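Local coordinates for protein glutathione transferase (Lolium rigidum, PDB 6ZB6) that probably conjugates glutathione to herbicides and other xenobiotics as a phi-class transferase, and binds the conjugate S-(p-nitrobenzyl)glutathione, at residues A196-E199 and R200-R204. Sequence-based numbering, arbitrary orientation.
Sequences AWWE and RIMAR
Two tryptophans, Trp197 and Trp198, each receive the side chain four residues further on, Ile201 and Met202, across the last turns of helix 192-202 in the all-helical C-terminal domain of the glutathione transferase fold. The backbone bonds are those of an alpha-helix: Arg200 N to Ala196 O and Ile201 N to Trp197 O, both 3.0 Å, and Met202 N to Trp198 O, 2.9 Å. The next one, Ala203 N to Glu199 O, is weak, with an N-H...O angle of 128°.

Both i to i+4 pairs are CH-pi contacts. With CG anti to the backbone N (chi1 163°), the Trp197 indole lies alongside Ile201, whose CD1 sits over one face, 3.9 Å from the centroid of the six-membered ring. Met202 reaches Trp198 at a slant: its CG stands above the five-membered ring, and the bend at chi2 brings SD obliquely to the six-membered ring, a Met-aromatic contact. Phe173 of helix 173-179 touches both Trp198 and Met202, while Trp197 NE1 is hydrogen-bonded to Asp169 OD1.

Arg200 instead folds back along the helix toward its N-terminal end. A bend at chi3 (-73°) lays one face of the guanidinium over Ala196 O and Trp197 CA. Beyond the helix, Glu158 O is hydrogen-bonded to NH2 and Tyr159 makes a cation-pi contact; together they tie this helix to the chain just after helix 133-156. Within the helix, Arg200 NH2 is 3.5 Å from Trp197 CA.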
loop_
_atom_site.group_PDB
_atom_site.type_symbol
_atom_site.label_atom_id
_atom_site.label_comp_id
_atom_site.label_asym_id
_atom_site.label_seq_id
_atom_site.Cartn_x
_atom_site.Cartn_y
_atom_site.Cartn_z
ATOM N N ALA A 196 -16.416 3.912 5.435
ATOM C CA ALA A 196 -17.027 2.603 5.191
ATOM C C ALA A 196 -16.233 1.812 4.160
ATOM O O ALA A 196 -16.102 0.586 4.265
ATOM C CB ALA A 196 -18.461 2.775 4.704
ATOM N N TRP A 197 -15.772 2.501 3.121
ATOM C CA TRP A 197 -14.860 1.907 2.147
ATOM C C TRP A 197 -13.611 1.370 2.831
ATOM O O TRP A 197 -13.199 0.224 2.602
ATOM C CB TRP A 197 -14.524 2.977 1.111
ATOM C CG TRP A 197 -13.327 2.752 0.230
ATOM C CD1 TRP A 197 -13.274 1.967 -0.888
ATOM C CD2 TRP A 197 -12.056 3.389 0.336
ATOM N NE1 TRP A 197 -12.034 2.047 -1.462
ATOM C CE2 TRP A 197 -11.266 2.923 -0.743
ATOM C CE3 TRP A 197 -11.499 4.310 1.235
ATOM C CZ2 TRP A 197 -9.944 3.325 -0.933
ATOM C CZ3 TRP A 197 -10.191 4.715 1.043
ATOM C CH2 TRP A 197 -9.424 4.223 -0.048
ATOM N N TRP A 198 -12.997 2.191 3.689
ATOM C CA TRP A 198 -11.816 1.746 4.421
ATOM C C TRP A 198 -12.108 0.492 5.233
ATOM O O TRP A 198 -11.300 -0.448 5.244
ATOM C CB TRP A 198 -11.290 2.872 5.322
ATOM C CG TRP A 198 -10.078 2.455 6.122
ATOM C CD1 TRP A 198 -9.988 2.365 7.480
ATOM C CD2 TRP A 198 -8.805 2.038 5.607
ATOM N NE1 TRP A 198 -8.733 1.934 7.844
ATOM C CE2 TRP A 198 -7.988 1.726 6.711
ATOM C CE3 TRP A 198 -8.275 1.905 4.315
ATOM C CZ2 TRP A 198 -6.666 1.283 6.568
ATOM C CZ3 TRP A 198 -6.948 1.468 4.172
ATOM C CH2 TRP A 198 -6.169 1.156 5.285
ATOM N N GLU A 199 -13.266 0.446 5.915
ATOM C CA GLU A 199 -13.587 -0.725 6.719
ATOM C C GLU A 199 -13.815 -1.957 5.861
ATOM O O GLU A 199 -13.478 -3.068 6.281
ATOM C CB GLU A 199 -14.817 -0.450 7.586
ATOM C CG GLU A 199 -14.580 0.669 8.560
ATOM C CD GLU A 199 -13.791 0.258 9.789
ATOM O OE1 GLU A 199 -13.101 -0.786 9.763
ATOM O OE2 GLU A 199 -13.887 0.981 10.807
ATOM N N ARG A 200 -14.374 -1.787 4.664
ATOM C CA ARG A 200 -14.484 -2.919 3.754
ATOM C C ARG A 200 -13.101 -3.445 3.386
ATOM O O ARG A 200 -12.878 -4.659 3.381
ATOM C CB ARG A 200 -15.268 -2.525 2.502
ATOM C CG ARG A 200 -16.777 -2.440 2.708
ATOM C CD ARG A 200 -17.515 -2.382 1.374
ATOM N NE ARG A 200 -17.355 -1.088 0.720
ATOM C CZ ARG A 200 -18.049 0.005 1.033
ATOM N NH1 ARG A 200 -18.972 -0.034 1.986
ATOM N NH2 ARG A 200 -17.824 1.140 0.386
ATOM N N ILE A 201 -12.151 -2.544 3.120
ATOM C CA ILE A 201 -10.779 -2.964 2.826
ATOM C C ILE A 201 -10.185 -3.717 4.012
ATOM O O ILE A 201 -9.585 -4.791 3.855
ATOM C CB ILE A 201 -9.916 -1.746 2.444
ATOM C CG1 ILE A 201 -10.335 -1.202 1.077
ATOM C CG2 ILE A 201 -8.417 -2.099 2.470
ATOM C CD1 ILE A 201 -9.668 0.117 0.730
ATOM N N MET A 202 -10.351 -3.171 5.219
ATOM C CA MET A 202 -9.777 -3.782 6.415
ATOM C C MET A 202 -10.445 -5.100 6.773
ATOM O O MET A 202 -9.878 -5.887 7.538
ATOM C CB MET A 202 -9.876 -2.817 7.604
ATOM C CG MET A 202 -8.885 -1.641 7.551
ATOM S SD MET A 202 -7.134 -2.112 7.327
ATOM C CE MET A 202 -6.858 -3.063 8.815
ATOM N N ALA A 203 -11.636 -5.353 6.252
ATOM C CA ALA A 203 -12.316 -6.614 6.501
ATOM C C ALA A 203 -11.783 -7.758 5.651
ATOM O O ALA A 203 -12.091 -8.918 5.947
ATOM C CB ALA A 203 -13.819 -6.447 6.254
ATOM N N ARG A 204 -10.988 -7.472 4.616
ATOM C CA ARG A 204 -10.555 -8.520 3.707
ATOM C C ARG A 204 -9.573 -9.452 4.406
ATOM O O ARG A 204 -8.665 -8.986 5.104
ATOM C CB ARG A 204 -9.901 -7.917 2.463
ATOM C CG ARG A 204 -10.885 -7.174 1.574
ATOM C CD ARG A 204 -10.222 -6.691 0.286
ATOM N NE ARG A 204 -10.034 -7.777 -0.667
ATOM C CZ ARG A 204 -11.000 -8.277 -1.431
ATOM N NH1 ARG A 204 -12.228 -7.782 -1.364
ATOM N NH2 ARG A 204 -10.733 -9.271 -2.273
#